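Local atomic coordinates of sensor histidine kinase PdtaS (Mycobacterium tuberculosis, PDB entry 2YKF), a protein that probably senses cyclic di-GMP through its cytosolic sensor region and autophosphorylates on histidine to signal to its partner PdtaR when nutrients are poor. Residues S19-L24 with P117-G121; V85-F89 with V124-T129. All blocks are in the same frame, centred on the assembly; numbering follows the deposited sequence.

Contact 1: residues S19-L24 with P117-G121; sequences SAVDHL and PVRFG
F120 reaches from the end of strand 114-120 against the first two turns of helix 18-38, and its ring carries most of the contact. CA of A20 stands over one ring face as a CH-pi contact, 4.1 Å from the ring centroid, and the carbonyl O of S19 lies above the same ring, displaced to the rim. CB of S19 comes within 3.5 Å of CE2 of F120, while CB of A20 packs on CD2 of F120.

The second aromatic is H23. Both rings have CG anti to the backbone N (chi1 -180° for F120, -174° for H23), so each reaches out from its own backbone and the two slide past each other in opposite directions. The planes meet at 38° and the centroids are 5.1 Å apart, an oblique pair. CD1 of F120 nevertheless sits over the H23 face, 3.6 Å from CG of H23. Purely aliphatic packing is slight, CD2 of L24 meeting CG1 of V118 at 4.1 Å; L24 continues onto V125 and A126 of the next strand.

Polar contact is concentrated at the imidazole edge. A water in the ring plane lies 2.5 Å from NE2 of H23, short for a hydrogen bond, and 2.9 Å from O of R119; it probably bridges the two. The R119 side chain leaves in another direction, its NH1 bonded to O of A160.

The helix N-terminal region is thus held to this outer strand of the GAF domain chiefly by aromatic and dispersion contacts, with a probable water bridge as the polar link.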
loop_
_atom_site.group_PDB
_atom_site.type_symbol
_atom_site.label_atom_id
_atom_site.label_comp_id
_atom_site.label_asym_id
_atom_site.label_seq_id
_atom_site.Cartn_x
_atom_site.Cartn_y
_atom_site.Cartn_z
ATOM N N SER A 19 -16.719 -6.685 24.093
ATOM C CA SER A 19 -15.395 -7.237 23.900
ATOM C C SER A 19 -15.208 -7.907 22.552
ATOM O O SER A 19 -14.149 -7.738 21.887
ATOM C CB SER A 19 -15.103 -8.275 24.967
ATOM O OG SER A 19 -14.702 -7.605 26.114
ATOM N N ALA A 20 -16.150 -8.759 22.169
ATOM C CA ALA A 20 -15.996 -9.388 20.849
ATOM C C ALA A 20 -16.233 -8.371 19.744
ATOM O O ALA A 20 -15.644 -8.485 18.694
ATOM C CB ALA A 20 -16.914 -10.626 20.655
ATOM N N VAL A 21 -17.159 -7.431 19.955
ATOM C CA VAL A 21 -17.340 -6.338 18.982
ATOM C C VAL A 21 -15.994 -5.586 18.729
ATOM O O VAL A 21 -15.577 -5.437 17.581
ATOM C CB VAL A 21 -18.464 -5.396 19.358
ATOM C CG1 VAL A 21 -18.431 -4.137 18.469
ATOM C CG2 VAL A 21 -19.877 -6.129 19.216
ATOM N N ASP A 22 -15.308 -5.185 19.797
ATOM C CA ASP A 22 -13.922 -4.665 19.697
ATOM C C ASP A 22 -12.961 -5.502 18.915
ATOM O O ASP A 22 -12.199 -4.972 18.120
ATOM C CB ASP A 22 -13.284 -4.566 21.079
ATOM C CG ASP A 22 -13.798 -3.453 21.859
ATOM O OD1 ASP A 22 -14.467 -2.554 21.265
ATOM O OD2 ASP A 22 -13.470 -3.436 23.084
ATOM N N HIS A 23 -12.932 -6.798 19.204
ATOM C CA HIS A 23 -12.063 -7.676 18.500
ATOM C C HIS A 23 -12.347 -7.677 16.972
ATOM O O HIS A 23 -11.410 -7.706 16.178
ATOM C CB HIS A 23 -12.196 -9.081 19.047
ATOM C CG HIS A 23 -11.218 -10.056 18.471
ATOM N ND1 HIS A 23 -9.871 -10.020 18.762
ATOM C CD2 HIS A 23 -11.400 -11.124 17.658
ATOM C CE1 HIS A 23 -9.269 -11.034 18.167
ATOM N NE2 HIS A 23 -10.186 -11.733 17.503
ATOM N N LEU A 24 -13.621 -7.668 16.566
ATOM C CA LEU A 24 -13.888 -7.658 15.135
ATOM C C LEU A 24 -13.464 -6.342 14.539
ATOM O O LEU A 24 -12.968 -6.319 13.410
ATOM C CB LEU A 24 -15.363 -7.971 14.774
ATOM C CG LEU A 24 -15.748 -9.424 15.168
ATOM C CD1 LEU A 24 -17.189 -9.678 14.796
ATOM C CD2 LEU A 24 -14.882 -10.422 14.491
ATOM N N PRO A 117 -12.447 -19.550 10.715
ATOM C CA PRO A 117 -13.062 -18.860 11.801
ATOM C C PRO A 117 -12.193 -17.768 12.441
ATOM O O PRO A 117 -10.968 -17.840 12.432
ATOM C CB PRO A 117 -13.224 -19.973 12.835
ATOM C CG PRO A 117 -11.974 -20.801 12.599
ATOM C CD PRO A 117 -11.879 -20.859 11.129
ATOM N N VAL A 118 -12.860 -16.812 13.045
ATOM C CA VAL A 118 -12.226 -15.837 13.872
ATOM C C VAL A 118 -12.742 -16.152 15.273
ATOM O O VAL A 118 -13.952 -16.073 15.491
ATOM C CB VAL A 118 -12.686 -14.429 13.482
ATOM C CG1 VAL A 118 -12.076 -13.364 14.414
ATOM C CG2 VAL A 118 -12.306 -14.113 12.004
ATOM N N ARG A 119 -11.840 -16.514 16.189
ATOM C CA ARG A 119 -12.198 -16.776 17.607
ATOM C C ARG A 119 -11.895 -15.620 18.513
ATOM O O ARG A 119 -10.887 -14.826 18.287
ATOM C CB ARG A 119 -11.505 -18.009 18.147
ATOM C CG ARG A 119 -12.378 -19.201 18.051
ATOM C CD ARG A 119 -11.773 -20.509 18.668
ATOM N NE ARG A 119 -12.472 -21.653 18.044
ATOM C CZ ARG A 119 -12.173 -22.201 16.855
ATOM N NH1 ARG A 119 -11.153 -21.747 16.121
ATOM N NH2 ARG A 119 -12.893 -23.218 16.378
ATOM N N PHE A 120 -12.798 -15.460 19.491
ATOM C CA PHE A 120 -12.607 -14.577 20.593
ATOM C C PHE A 120 -13.236 -15.176 21.870
ATOM O O PHE A 120 -14.402 -15.595 21.884
ATOM C CB PHE A 120 -13.249 -13.223 20.340
ATOM C CG PHE A 120 -13.055 -12.267 21.477
ATOM C CD1 PHE A 120 -11.838 -11.586 21.625
ATOM C CD2 PHE A 120 -14.028 -12.121 22.455
ATOM C CE1 PHE A 120 -11.637 -10.714 22.702
ATOM C CE2 PHE A 120 -13.828 -11.254 23.539
ATOM C CZ PHE A 120 -12.619 -10.560 23.649
ATOM N N GLY A 121 -12.488 -15.127 22.959
ATOM C CA GLY A 121 -12.794 -15.968 24.103
ATOM C C GLY A 121 -12.521 -17.304 23.443
ATOM O O GLY A 121 -11.503 -17.447 22.700
HETATM O O HOH W 1 -8.948 -13.633 16.447
#

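Contact 2: residues V85-F89 with V124-T129; sequences VAATF and VVAVLT
Helix 83-90 packs on one face of the antiparallel sheet of the GAF domain, running roughly antiparallel to strand 123-131; the segment axes come within 8.5 Å, with 152° between their directions. F89 and V127 form the centre. CG2 of V127 stands over one face of the F89 ring, 3.6 Å from the centroid and 18° off the normal, a CH-pi contact whose closest atom is CE2 of F89 at 3.4 Å. The F89 ring is swung toward the strand with CG anti to its own carbonyl carbon (chi1 -80°), bringing its CE1 to 3.9 Å from CA of A126. CG1 of V124 meets CD1 of F89 at 4.1 Å, and its CG2 methyl lies against the backbone carbonyl O of T88.

The flanks are aliphatic: CB of T88 touches CG2 of V127, and CG2 of V85 meets CG2 of T129 at 3.5 Å. OG1 of T88 bonds to O of L84, and OG1 of T129 to H131 and W45.

A classic beta bulge sets V125 and A126 opposite the single residue V118. Their CB atoms are directed away from helix 83-90, and both side chains touch L24 of helix 18-38. Strand 123-131 therefore runs between two helices, flanked by strands 41-47 and 114-120.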
loop_
_atom_site.group_PDB
_atom_site.type_symbol
_atom_site.label_atom_id
_atom_site.label_comp_id
_atom_site.label_asym_id
_atom_site.label_seq_id
_atom_site.Cartn_x
_atom_site.Cartn_y
_atom_site.Cartn_z
ATOM N N VAL A 85 -19.654 -21.982 5.829
ATOM C CA VAL A 85 -19.670 -20.837 6.725
ATOM C C VAL A 85 -20.570 -21.110 7.921
ATOM O O VAL A 85 -20.155 -20.981 9.082
ATOM C CB VAL A 85 -20.170 -19.582 5.988
ATOM C CG1 VAL A 85 -20.323 -18.398 6.980
ATOM C CG2 VAL A 85 -19.239 -19.269 4.781
ATOM N N ALA A 86 -21.816 -21.506 7.642
ATOM C CA ALA A 86 -22.781 -21.852 8.722
ATOM C C ALA A 86 -22.201 -22.913 9.680
ATOM O O ALA A 86 -22.286 -22.764 10.924
ATOM C CB ALA A 86 -24.152 -22.330 8.101
ATOM N N ALA A 87 -21.599 -23.957 9.117
ATOM C CA ALA A 87 -20.999 -25.049 9.908
ATOM C C ALA A 87 -19.774 -24.583 10.711
ATOM O O ALA A 87 -19.512 -25.093 11.801
ATOM C CB ALA A 87 -20.581 -26.185 8.996
ATOM N N THR A 88 -18.998 -23.640 10.155
ATOM C CA THR A 88 -17.825 -23.114 10.883
ATOM C C THR A 88 -18.240 -22.369 12.130
ATOM O O THR A 88 -17.500 -22.354 13.109
ATOM C CB THR A 88 -16.931 -22.231 9.996
ATOM O OG1 THR A 88 -16.666 -22.905 8.766
ATOM C CG2 THR A 88 -15.554 -21.970 10.684
ATOM N N PHE A 89 -19.431 -21.774 12.136
ATOM C CA PHE A 89 -19.941 -21.155 13.357
ATOM C C PHE A 89 -20.299 -22.195 14.385
ATOM O O PHE A 89 -20.247 -21.913 15.586
ATOM C CB PHE A 89 -21.170 -20.326 13.073
ATOM C CG PHE A 89 -20.869 -18.981 12.512
ATOM C CD1 PHE A 89 -20.507 -17.940 13.359
ATOM C CD2 PHE A 89 -20.966 -18.747 11.139
ATOM C CE1 PHE A 89 -20.253 -16.680 12.844
ATOM C CE2 PHE A 89 -20.683 -17.479 10.593
ATOM C CZ PHE A 89 -20.339 -16.446 11.453
ATOM N N VAL A 124 -16.470 -18.873 18.160
ATOM C CA VAL A 124 -16.284 -18.365 16.813
ATOM C C VAL A 124 -17.236 -17.192 16.743
ATOM O O VAL A 124 -18.509 -17.375 16.774
ATOM C CB VAL A 124 -16.625 -19.379 15.757
ATOM C CG1 VAL A 124 -16.626 -18.732 14.386
ATOM C CG2 VAL A 124 -15.658 -20.577 15.805
ATOM N N VAL A 125 -16.664 -15.981 16.687
ATOM C CA VAL A 125 -17.484 -14.753 16.587
ATOM C C VAL A 125 -17.721 -14.243 15.176
ATOM O O VAL A 125 -18.631 -13.404 14.951
ATOM C CB VAL A 125 -16.980 -13.626 17.510
ATOM C CG1 VAL A 125 -17.017 -14.072 18.955
ATOM C CG2 VAL A 125 -15.498 -13.199 17.118
ATOM N N ALA A 126 -16.931 -14.724 14.231
ATOM C CA ALA A 126 -17.121 -14.399 12.832
ATOM C C ALA A 126 -16.443 -15.442 12.027
ATOM O O ALA A 126 -15.628 -16.199 12.549
ATOM C CB ALA A 126 -16.517 -12.933 12.461
ATOM N N VAL A 127 -16.766 -15.479 10.742
ATOM C CA VAL A 127 -16.078 -16.335 9.779
ATOM C C VAL A 127 -15.620 -15.527 8.540
ATOM O O VAL A 127 -16.365 -14.706 8.036
ATOM C CB VAL A 127 -17.014 -17.465 9.306
ATOM C CG1 VAL A 127 -16.335 -18.279 8.264
ATOM C CG2 VAL A 127 -17.350 -18.353 10.519
ATOM N N LEU A 128 -14.413 -15.777 8.073
ATOM C CA LEU A 128 -13.858 -15.101 6.899
ATOM C C LEU A 128 -14.038 -16.006 5.779
ATOM O O LEU A 128 -13.752 -17.199 5.927
ATOM C CB LEU A 128 -12.337 -14.946 7.086
ATOM C CG LEU A 128 -11.893 -14.108 8.313
ATOM C CD1 LEU A 128 -10.393 -13.975 8.286
ATOM C CD2 LEU A 128 -12.500 -12.712 8.246
ATOM N N THR A 129 -14.481 -15.496 4.639
ATOM C CA THR A 129 -14.291 -16.278 3.393
ATOM C C THR A 129 -13.213 -15.625 2.550
ATOM O O THR A 129 -13.167 -14.371 2.457
ATOM C CB THR A 129 -15.613 -16.412 2.609
ATOM O OG1 THR A 129 -16.195 -15.097 2.397
ATOM C CG2 THR A 129 -16.624 -17.366 3.432
#

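Overall arrangement
Both contacts set a helix against the same antiparallel sheet of the GAF domain, with centres 12 Å apart, but helices 18-38 and 83-90 lie on opposite faces of it. They join directly through adjacent strands: N of V118 lies 2.9 Å from O of A126, and O of V118 is 3.0 Å from N of V125, both probable hydrogen bonds. Contact 1 is only partly buried and sits on an outer strand of the sheet, where a water lies between the imidazole and a strand carbonyl. Contact 2 is buried, on an inner strand, and its packing is essentially apolar, with one aromatic ring against valines. In sequence the segments alternate, so the two contacts interlock along the chain.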